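Local structure of catechol 2,3-dioxygenase (Pseudomonas sp. KL28, 3HPY) at residues 17-20 with 21-25; 84-88 with 89-93; 166-170 with 171-175; 206-210 with 211-215. The protein probably catalyses the iron-dependent extradiol cleavage of catechol by dioxygen, giving 2-hydroxy-6-oxohexa-2,4-dienoate. All blocks are in the same frame, centred on the assembly; numbering follows the deposited sequence.

Interaction 1: 17-20 with 21-25; sequences LNLE and EGIHF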
loop_
_atom_site.group_PDB
_atom_site.type_symbol
_atom_site.label_atom_id
_atom_site.label_comp_id
_atom_site.label_asym_id
_atom_site.label_seq_id
_atom_site.Cartn_x
_atom_site.Cartn_y
_atom_site.Cartn_z
ATOM N N LEU C 17 31.802 15.545 4.910
ATOM C CA LEU C 17 32.984 16.107 4.260
ATOM C C LEU C 17 32.681 17.464 3.617
ATOM O O LEU C 17 33.512 18.374 3.653
ATOM C CB LEU C 17 33.495 15.142 3.192
ATOM C CG LEU C 17 33.632 13.668 3.596
ATOM C CD1 LEU C 17 33.959 12.821 2.372
ATOM C CD2 LEU C 17 34.709 13.524 4.655
ATOM N N ASN C 18 31.500 17.590 3.013
ATOM C CA ASN C 18 31.094 18.839 2.374
ATOM C C ASN C 18 29.762 19.294 2.949
ATOM O O ASN C 18 28.707 18.737 2.640
ATOM C CB ASN C 18 30.962 18.659 0.858
ATOM C CG ASN C 18 30.756 19.980 0.127
ATOM O OD1 ASN C 18 29.849 20.755 0.441
ATOM N ND2 ASN C 18 31.603 20.238 -0.859
ATOM N N LEU C 19 29.820 20.323 3.783
ATOM C CA LEU C 19 28.630 20.857 4.426
ATOM C C LEU C 19 27.559 21.259 3.418
ATOM O O LEU C 19 26.397 20.872 3.555
ATOM C CB LEU C 19 29.006 22.064 5.284
ATOM C CG LEU C 19 28.458 22.089 6.711
ATOM C CD1 LEU C 19 28.902 23.373 7.396
ATOM C CD2 LEU C 19 26.952 21.993 6.692
ATOM N N GLU C 20 27.947 22.033 2.408
ATOM C CA GLU C 20 27.000 22.487 1.394
ATOM C C GLU C 20 26.205 21.371 0.754
ATOM O O GLU C 20 24.981 21.448 0.675
ATOM C CB GLU C 20 27.710 23.276 0.293
ATOM C CG GLU C 20 27.781 24.756 0.578
ATOM C CD GLU C 20 28.515 25.058 1.865
ATOM O OE1 GLU C 20 28.133 26.036 2.546
ATOM O OE2 GLU C 20 29.478 24.324 2.190
ATOM N N GLU C 21 26.879 20.332 0.284
ATOM C CA GLU C 21 26.118 19.277 -0.339
ATOM C C GLU C 21 25.404 18.423 0.710
ATOM O O GLU C 21 24.445 17.720 0.395
ATOM C CB GLU C 21 26.992 18.469 -1.327
ATOM C CG GLU C 21 28.131 17.635 -0.788
ATOM C CD GLU C 21 29.021 17.083 -1.914
ATOM O OE1 GLU C 21 28.488 16.632 -2.950
ATOM O OE2 GLU C 21 30.260 17.091 -1.757
ATOM N N GLY C 22 25.843 18.525 1.964
ATOM C CA GLY C 22 25.187 17.800 3.036
ATOM C C GLY C 22 23.879 18.519 3.341
ATOM O O GLY C 22 22.860 17.888 3.621
ATOM N N ILE C 23 23.905 19.849 3.280
ATOM C CA ILE C 23 22.716 20.664 3.531
ATOM C C ILE C 23 21.651 20.351 2.479
ATOM O O ILE C 23 20.504 20.041 2.806
ATOM C CB ILE C 23 23.042 22.182 3.469
ATOM C CG1 ILE C 23 23.970 22.567 4.628
ATOM C CG2 ILE C 23 21.760 23.007 3.534
ATOM C CD1 ILE C 23 24.295 24.058 4.688
ATOM N N HIS C 24 22.054 20.440 1.215
ATOM C CA HIS C 24 21.179 20.165 0.079
ATOM C C HIS C 24 20.590 18.767 0.157
ATOM O O HIS C 24 19.381 18.579 0.006
ATOM C CB HIS C 24 21.969 20.295 -1.227
ATOM C CG HIS C 24 21.253 19.745 -2.421
ATOM N ND1 HIS C 24 20.231 20.419 -3.054
ATOM C CD2 HIS C 24 21.388 18.564 -3.074
ATOM C CE1 HIS C 24 19.767 19.678 -4.046
ATOM N NE2 HIS C 24 20.452 18.548 -4.079
ATOM N N PHE C 25 21.454 17.784 0.390
ATOM C CA PHE C 25 21.003 16.405 0.461
ATOM C C PHE C 25 19.957 16.151 1.547
ATOM O O PHE C 25 18.843 15.718 1.254
ATOM C CB PHE C 25 22.196 15.463 0.655
ATOM C CG PHE C 25 21.802 14.028 0.848
ATOM C CD1 PHE C 25 21.632 13.507 2.124
ATOM C CD2 PHE C 25 21.565 13.205 -0.250
ATOM C CE1 PHE C 25 21.230 12.192 2.311
ATOM C CE2 PHE C 25 21.159 11.883 -0.074
ATOM C CZ PHE C 25 20.991 11.377 1.205
#
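Leu19 O is reached by two amides of the next helical turn: Ile23 N lies 2.7 Å away, nearly in line with the C=O bond, whereas Gly22 N, 2.9 Å from the same Leu19 O, makes only a weak, bent bond. Gly22 N also donates to Asn18 O at 3.0 Å, in the plane of that carbonyl, and His24 N continues the pattern with an almost straight bond to Glu20 O. Asn18 is the N-cap of helix 19-29. Its CG stands anti to the backbone N (chi1 -171°), which brings OD1 3.0 Å from Glu21 N; the hydrogen points well at the oxygen (163°), although the donor sits above the carboxamide plane and off the lone pairs. The cap thus gives a first-turn N-H a partner where no earlier helical carbonyl exists. Glu21 turns back at chi1 67°, CG wedged between its own N and carbonyl carbon, and crosses Asn18 at about a right angle. Its OE2 comes 3.1 Å from Asn18 CB, and the acidic group, so near a helix start, is probably well placed against the helix dipole. Farther round the helix Leu19 CD2 touches Ile23 CG1 at 3.7 Å. Both of these side chains rest on Val43 of strand 43-46, and Ile23 also meets Glu34 and Arg37 of strand 33-37, while Glu21 and Phe25 pack on Pro261 in a loop of the C-terminal half.

Interaction 2: 84-88 with 89-93; sequences ADLQA and YGLTT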
loop_
_atom_site.group_PDB
_atom_site.type_symbol
_atom_site.label_atom_id
_atom_site.label_comp_id
_atom_site.label_asym_id
_atom_site.label_seq_id
_atom_site.Cartn_x
_atom_site.Cartn_y
_atom_site.Cartn_z
ATOM N N ALA C 84 23.266 10.487 37.998
ATOM C CA ALA C 84 23.716 9.863 39.246
ATOM C C ALA C 84 23.868 8.349 39.158
ATOM O O ALA C 84 24.822 7.784 39.696
ATOM C CB ALA C 84 22.764 10.210 40.379
ATOM N N ASP C 85 22.926 7.693 38.489
ATOM C CA ASP C 85 22.971 6.242 38.344
ATOM C C ASP C 85 24.130 5.828 37.445
ATOM O O ASP C 85 24.681 4.741 37.590
ATOM C CB ASP C 85 21.658 5.718 37.759
ATOM C CG ASP C 85 20.449 6.086 38.608
ATOM O OD1 ASP C 85 20.554 6.039 39.853
ATOM O OD2 ASP C 85 19.386 6.411 38.033
ATOM N N LEU C 86 24.492 6.698 36.507
ATOM C CA LEU C 86 25.600 6.404 35.606
ATOM C C LEU C 86 26.912 6.484 36.384
ATOM O O LEU C 86 27.818 5.673 36.185
ATOM C CB LEU C 86 25.621 7.392 34.437
ATOM C CG LEU C 86 24.550 7.187 33.359
ATOM C CD1 LEU C 86 24.476 8.417 32.470
ATOM C CD2 LEU C 86 24.866 5.938 32.544
ATOM N N GLN C 87 27.011 7.457 37.280
ATOM C CA GLN C 87 28.231 7.593 38.065
ATOM C C GLN C 87 28.321 6.491 39.113
ATOM O O GLN C 87 29.391 5.935 39.333
ATOM C CB GLN C 87 28.288 8.960 38.736
ATOM C CG GLN C 87 28.125 10.112 37.785
ATOM C CD GLN C 87 28.357 11.428 38.467
ATOM O OE1 GLN C 87 27.634 12.396 38.240
ATOM N NE2 GLN C 87 29.380 11.478 39.310
ATOM N N ALA C 88 27.200 6.166 39.751
ATOM C CA ALA C 88 27.196 5.110 40.765
ATOM C C ALA C 88 27.625 3.798 40.119
ATOM O O ALA C 88 28.254 2.952 40.761
ATOM C CB ALA C 88 25.795 4.962 41.377
ATOM N N TYR C 89 27.278 3.645 38.841
ATOM C CA TYR C 89 27.599 2.451 38.061
ATOM C C TYR C 89 29.093 2.416 37.780
ATOM O O TYR C 89 29.665 1.351 37.554
ATOM C CB TYR C 89 26.841 2.464 36.726
ATOM C CG TYR C 89 26.862 1.133 35.991
ATOM C CD1 TYR C 89 26.093 0.060 36.437
ATOM C CD2 TYR C 89 27.669 0.941 34.864
ATOM C CE1 TYR C 89 26.124 -1.176 35.789
ATOM C CE2 TYR C 89 27.710 -0.289 34.207
ATOM C CZ TYR C 89 26.939 -1.343 34.672
ATOM O OH TYR C 89 26.986 -2.560 34.027
ATOM N N GLY C 90 29.716 3.589 37.777
ATOM C CA GLY C 90 31.145 3.657 37.525
ATOM C C GLY C 90 31.545 4.408 36.264
ATOM O O GLY C 90 32.733 4.514 35.951
ATOM N N LEU C 91 30.562 4.930 35.537
ATOM C CA LEU C 91 30.837 5.662 34.312
ATOM C C LEU C 91 31.107 7.126 34.618
ATOM O O LEU C 91 30.489 7.712 35.510
ATOM C CB LEU C 91 29.654 5.552 33.339
ATOM C CG LEU C 91 29.347 4.159 32.773
ATOM C CD1 LEU C 91 28.019 4.182 32.038
ATOM C CD2 LEU C 91 30.465 3.718 31.847
ATOM N N THR C 92 32.045 7.714 33.886
ATOM C CA THR C 92 32.363 9.118 34.084
ATOM C C THR C 92 31.443 9.921 33.177
ATOM O O THR C 92 31.307 9.610 31.991
ATOM C CB THR C 92 33.818 9.411 33.713
ATOM O OG1 THR C 92 34.672 8.460 34.361
ATOM C CG2 THR C 92 34.199 10.813 34.156
ATOM N N THR C 93 30.808 10.948 33.733
ATOM C CA THR C 93 29.892 11.771 32.961
ATOM C C THR C 93 30.366 13.209 32.803
ATOM O O THR C 93 31.071 13.749 33.660
ATOM C CB THR C 93 28.485 11.789 33.600
ATOM O OG1 THR C 93 28.525 12.503 34.842
ATOM C CG2 THR C 93 28.000 10.378 33.850
#
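Leu86 and Leu91 meet through their methyls, CD2 of the first lying 3.6 Å from CD1 of the second, beside a helix end closed by backbone bonds. Leu91 N donates to Leu86 O at 2.9 Å, and Gly90 N to Gln87 O at 2.8 Å, the latter from well above the carbonyl plane. A further, weak bond runs from Gly90 N to Leu86 O. With the positive phi of Gly90 (116°) the bonds back into the last turn form a Schellman motif, and the leucine pair is the hydrophobic contact that usually accompanies it. The chain then doubles back along the last turn: Gln87 CA points its hydrogen at Leu91 O, 3.4 Å away, and Thr93 CG2 reaches Leu86 CB at 3.9 Å. At chi1 69° Thr93 OG1 takes the site between backbone N and carbonyl carbon, where it is hydrogen-bonded to Asp83 OD2, one helical turn before Gln87. In the outer shell, Phe110 of strand 107-111 backs Leu86 and Ile168 of helix 162-171 backs Leu91. Chemically, the last carbonyls of helix 76-89 are met by amides of the turn and the returning chain, in place of a regular run of i+4 bonds, and methyl groups cover one flank of this polar turn.

Interaction 3: 166-170 with 171-175; sequences QKIFT and EVLGF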
loop_
_atom_site.group_PDB
_atom_site.type_symbol
_atom_site.label_atom_id
_atom_site.label_comp_id
_atom_site.label_asym_id
_atom_site.label_seq_id
_atom_site.Cartn_x
_atom_site.Cartn_y
_atom_site.Cartn_z
ATOM N N GLN C 166 25.200 -3.482 26.644
ATOM C CA GLN C 166 23.868 -3.955 26.965
ATOM C C GLN C 166 23.558 -3.719 28.448
ATOM O O GLN C 166 22.518 -3.143 28.785
ATOM C CB GLN C 166 23.738 -5.441 26.611
ATOM C CG GLN C 166 22.466 -6.096 27.136
ATOM C CD GLN C 166 22.176 -7.445 26.502
ATOM O OE1 GLN C 166 23.089 -8.185 26.124
ATOM N NE2 GLN C 166 20.893 -7.782 26.401
ATOM N N LYS C 167 24.467 -4.146 29.323
ATOM C CA LYS C 167 24.288 -3.992 30.763
ATOM C C LYS C 167 23.935 -2.565 31.148
ATOM O O LYS C 167 23.006 -2.333 31.920
ATOM C CB LYS C 167 25.557 -4.408 31.520
ATOM C CG LYS C 167 25.955 -5.864 31.356
ATOM C CD LYS C 167 27.112 -6.259 32.298
ATOM C CE LYS C 167 28.494 -5.784 31.810
ATOM N NZ LYS C 167 28.741 -4.313 31.969
ATOM N N ILE C 168 24.681 -1.604 30.618
ATOM C CA ILE C 168 24.424 -0.207 30.940
ATOM C C ILE C 168 23.035 0.194 30.466
ATOM O O ILE C 168 22.291 0.872 31.186
ATOM C CB ILE C 168 25.454 0.714 30.279
ATOM C CG1 ILE C 168 26.860 0.324 30.729
ATOM C CG2 ILE C 168 25.166 2.162 30.643
ATOM C CD1 ILE C 168 27.948 0.994 29.940
ATOM N N PHE C 169 22.684 -0.215 29.250
ATOM C CA PHE C 169 21.369 0.118 28.727
ATOM C C PHE C 169 20.221 -0.541 29.476
ATOM O O PHE C 169 19.240 0.131 29.800
ATOM C CB PHE C 169 21.270 -0.214 27.233
ATOM C CG PHE C 169 21.785 0.880 26.350
ATOM C CD1 PHE C 169 23.141 0.977 26.053
ATOM C CD2 PHE C 169 20.923 1.865 25.879
ATOM C CE1 PHE C 169 23.632 2.046 25.303
ATOM C CE2 PHE C 169 21.402 2.942 25.128
ATOM C CZ PHE C 169 22.758 3.035 24.839
ATOM N N THR C 170 20.333 -1.840 29.755
ATOM C CA THR C 170 19.257 -2.553 30.440
ATOM C C THR C 170 19.274 -2.455 31.964
ATOM O O THR C 170 18.229 -2.590 32.604
ATOM C CB THR C 170 19.208 -4.069 30.055
ATOM O OG1 THR C 170 20.322 -4.762 30.641
ATOM C CG2 THR C 170 19.234 -4.241 28.543
ATOM N N GLU C 171 20.437 -2.223 32.558
ATOM C CA GLU C 171 20.492 -2.123 34.008
ATOM C C GLU C 171 20.545 -0.683 34.505
ATOM O O GLU C 171 20.270 -0.423 35.672
ATOM C CB GLU C 171 21.676 -2.916 34.552
ATOM C CG GLU C 171 21.604 -4.391 34.213
ATOM C CD GLU C 171 22.553 -5.242 35.037
ATOM O OE1 GLU C 171 23.735 -4.857 35.194
ATOM O OE2 GLU C 171 22.117 -6.307 35.519
ATOM N N VAL C 172 20.865 0.255 33.617
ATOM C CA VAL C 172 20.948 1.655 34.012
ATOM C C VAL C 172 19.983 2.605 33.288
ATOM O O VAL C 172 19.325 3.423 33.931
ATOM C CB VAL C 172 22.386 2.185 33.829
ATOM C CG1 VAL C 172 22.502 3.588 34.399
ATOM C CG2 VAL C 172 23.369 1.253 34.510
ATOM N N LEU C 173 19.901 2.498 31.963
ATOM C CA LEU C 173 19.034 3.370 31.166
ATOM C C LEU C 173 17.585 2.914 30.992
ATOM O O LEU C 173 16.812 3.545 30.265
ATOM C CB LEU C 173 19.640 3.597 29.774
ATOM C CG LEU C 173 20.920 4.440 29.667
ATOM C CD1 LEU C 173 20.801 5.653 30.582
ATOM C CD2 LEU C 173 22.125 3.624 30.050
ATOM N N GLY C 174 17.221 1.816 31.638
ATOM C CA GLY C 174 15.859 1.327 31.535
ATOM C C GLY C 174 15.497 0.737 30.182
ATOM O O GLY C 174 14.334 0.767 29.780
ATOM N N PHE C 175 16.484 0.205 29.468
ATOM C CA PHE C 175 16.210 -0.414 28.178
ATOM C C PHE C 175 16.008 -1.905 28.390
ATOM O O PHE C 175 16.196 -2.415 29.502
ATOM C CB PHE C 175 17.364 -0.192 27.205
ATOM C CG PHE C 175 17.412 1.186 26.628
ATOM C CD1 PHE C 175 17.585 2.301 27.446
ATOM C CD2 PHE C 175 17.289 1.372 25.260
ATOM C CE1 PHE C 175 17.637 3.583 26.900
ATOM C CE2 PHE C 175 17.338 2.643 24.698
ATOM C CZ PHE C 175 17.513 3.756 25.514
#
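Glu171 N bonds to Lys167 O at a short 2.6 Å, a regular i+4 bond near the end of helix 162-171. The glutamate side chain, extended beyond CG, sets out past that carbonyl along the aliphatic base of Lys167. Val172 N follows with a bond of 2.9 Å to Ile168 O, approaching from above the carbonyl plane. Leu173 N shares this acceptor, lying 3.0 Å from Ile168 O and in the carbonyl plane, so the helical pattern breaks where one oxygen takes the i+4 and the i+5 amide together. The Leu173 side chain runs beside that of Ile168, pointing the same way, and its CD2 is pressed to 3.4 Å from Ile168 CG2, tighter than usual van der Waals contact. Gly174 leaves the helix with positive phi (71°), a glycine-ended helix C-terminus that turns into the next strand of the beta-alpha-beta-beta-beta module of the vicinal oxygen chelate fold. Phe175 N then donates to Phe169 O at 2.8 Å, an i+6 bond, while Phe175 O receives a CA-H contact from Thr170 CA at 3.2 Å. With CG beside its own backbone N (chi1 -76°), the Phe175 ring presents a face to Phe169, whose CD2 is poised over the ring centre. The pair is T-shaped, centroids 4.9 Å apart and planes at 89°, with Phe169 supplying the edge. These rings pack on Leu194 of strand 189-195 and Ile203 of strand 203-207, and Val172 faces helix 76-89, which covers another flank.

Interaction 4: 206-210 with 211-215; sequences VEYPE and KGKLH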
loop_
_atom_site.group_PDB
_atom_site.type_symbol
_atom_site.label_atom_id
_atom_site.label_comp_id
_atom_site.label_asym_id
_atom_site.label_seq_id
_atom_site.Cartn_x
_atom_site.Cartn_y
_atom_site.Cartn_z
ATOM N N VAL C 206 26.238 -3.761 17.211
ATOM C CA VAL C 206 26.768 -4.978 16.621
ATOM C C VAL C 206 28.236 -5.092 17.030
ATOM O O VAL C 206 28.984 -4.119 16.935
ATOM C CB VAL C 206 26.650 -4.952 15.090
ATOM C CG1 VAL C 206 27.194 -6.240 14.503
ATOM C CG2 VAL C 206 25.199 -4.783 14.688
ATOM N N GLU C 207 28.629 -6.273 17.500
ATOM C CA GLU C 207 30.002 -6.517 17.947
ATOM C C GLU C 207 30.979 -6.180 16.833
ATOM O O GLU C 207 30.857 -6.688 15.724
ATOM C CB GLU C 207 30.176 -7.978 18.353
ATOM C CG GLU C 207 31.484 -8.281 19.082
ATOM C CD GLU C 207 31.507 -7.739 20.510
ATOM O OE1 GLU C 207 30.570 -8.046 21.283
ATOM O OE2 GLU C 207 32.465 -7.014 20.866
ATOM N N TYR C 208 31.947 -5.321 17.133
ATOM C CA TYR C 208 32.925 -4.918 16.137
ATOM C C TYR C 208 34.242 -4.518 16.798
ATOM O O TYR C 208 34.249 -3.806 17.801
ATOM C CB TYR C 208 32.373 -3.743 15.339
ATOM C CG TYR C 208 33.118 -3.457 14.063
ATOM C CD1 TYR C 208 33.198 -4.416 13.055
ATOM C CD2 TYR C 208 33.706 -2.213 13.843
ATOM C CE1 TYR C 208 33.847 -4.143 11.853
ATOM C CE2 TYR C 208 34.355 -1.927 12.647
ATOM C CZ TYR C 208 34.422 -2.895 11.657
ATOM O OH TYR C 208 35.059 -2.608 10.468
ATOM N N PRO C 209 35.376 -4.976 16.238
ATOM C CA PRO C 209 36.711 -4.672 16.764
ATOM C C PRO C 209 37.010 -3.177 16.887
ATOM O O PRO C 209 37.652 -2.748 17.846
ATOM C CB PRO C 209 37.633 -5.362 15.768
ATOM C CG PRO C 209 36.833 -6.556 15.360
ATOM C CD PRO C 209 35.457 -5.966 15.151
ATOM N N GLU C 210 36.552 -2.393 15.914
ATOM C CA GLU C 210 36.781 -0.947 15.917
ATOM C C GLU C 210 35.722 -0.283 16.781
ATOM O O GLU C 210 34.595 -0.766 16.859
ATOM C CB GLU C 210 36.682 -0.390 14.497
ATOM C CG GLU C 210 37.660 0.727 14.186
ATOM C CD GLU C 210 39.068 0.205 13.957
ATOM O OE1 GLU C 210 39.701 -0.269 14.931
ATOM O OE2 GLU C 210 39.534 0.260 12.796
ATOM N N LYS C 211 36.079 0.831 17.416
ATOM C CA LYS C 211 35.133 1.536 18.269
ATOM C C LYS C 211 34.735 2.892 17.696
ATOM O O LYS C 211 35.495 3.509 16.946
ATOM C CB LYS C 211 35.721 1.726 19.674
ATOM C CG LYS C 211 36.926 2.648 19.730
ATOM C CD LYS C 211 37.278 3.026 21.168
ATOM C CE LYS C 211 37.738 1.830 21.986
ATOM N NZ LYS C 211 37.857 2.184 23.431
ATOM N N GLY C 212 33.534 3.341 18.055
ATOM C CA GLY C 212 33.039 4.626 17.593
ATOM C C GLY C 212 32.499 4.594 16.178
ATOM O O GLY C 212 32.218 5.640 15.582
ATOM N N LYS C 213 32.347 3.388 15.642
ATOM C CA LYS C 213 31.850 3.217 14.287
ATOM C C LYS C 213 30.342 3.418 14.178
ATOM O O LYS C 213 29.573 2.960 15.019
ATOM C CB LYS C 213 32.235 1.833 13.756
ATOM C CG LYS C 213 33.709 1.721 13.357
ATOM C CD LYS C 213 34.026 2.676 12.204
ATOM C CE LYS C 213 35.496 2.661 11.799
ATOM N NZ LYS C 213 36.375 3.291 12.819
ATOM N N LEU C 214 29.930 4.111 13.126
ATOM C CA LEU C 214 28.525 4.379 12.887
ATOM C C LEU C 214 28.051 3.579 11.687
ATOM O O LEU C 214 28.512 3.808 10.570
ATOM C CB LEU C 214 28.320 5.876 12.633
ATOM C CG LEU C 214 26.950 6.409 12.188
ATOM C CD1 LEU C 214 26.853 6.356 10.679
ATOM C CD2 LEU C 214 25.827 5.625 12.844
ATOM N N HIS C 215 27.152 2.627 11.911
ATOM C CA HIS C 215 26.638 1.839 10.798
ATOM C C HIS C 215 25.621 2.698 10.050
ATOM O O HIS C 215 25.715 2.869 8.833
ATOM C CB HIS C 215 25.964 0.549 11.276
ATOM C CG HIS C 215 25.659 -0.411 10.166
ATOM N ND1 HIS C 215 26.518 -1.429 9.804
ATOM C CD2 HIS C 215 24.618 -0.474 9.302
ATOM C CE1 HIS C 215 26.021 -2.075 8.764
ATOM N NE2 HIS C 215 24.869 -1.515 8.439
#
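Apolar contact centres on the base of Lys213: its CG lies 3.8 Å from Tyr208 CE2, approaching the ring obliquely, and also 3.8 Å from Glu210 CB. The lysine chain is bent at chi2 (-63°) and again at chi4, which carries its end back over Glu210, CE coming to 3.8 Å from Glu210 CG. Electrostatic contact is looser. Lys213 NZ stands 3.2 Å from Glu210 CG but 4.4 Å from Glu210 OE2, beyond a salt bridge, so the opposite charges probably attract only at a distance. Glu210 also touches a crystal neighbour, and its pose may partly reflect this. Backbone hydrogen bonds between 206-210 and 211-215 are absent; the loop is held from outside, Gly212 by Ser114, Lys213 by His116 and Tyr158, and Tyr208 by Gly159. The Tyr158 ring meets that of Tyr208 edge-to-face. Gly212 bends the chain with positive phi (79°) before strand 213-220 starts. This exposed loop joins two antiparallel strands that are not neighbours, since 151-159 lies between 203-207 and 213-220, and so is not a beta hairpin; it belongs to the vicinal oxygen chelate fold of the C-terminal domain and leads into the strand that carries the iron ligand His216.

Interactions 2 and 3 form one junction, their centres 12 Å apart, where the C-terminal ends of helices 76-89 and 162-171, one from each half of the chain, meet. Tyr89 of interaction 2 reaches across to interaction 3: its OH is 3.2 Å from Lys167 NZ, a probable hydrogen bond, and its CD1 is 3.5 Å from Val172 CG2. Interaction 1 lies far off, about 35 Å between centres from interaction 3 and across the chain's centre. Interaction 4 comes within about 9 Å of interaction 3, nearest atoms, without touching. None reaches the active site directly. Phe175 and Lys213 each lie about 14 Å, side chain to ligand, from 4-methylcatechol, and their side chains are about 9 Å from iron-binding His154 and about 11 Å from His216, respectively.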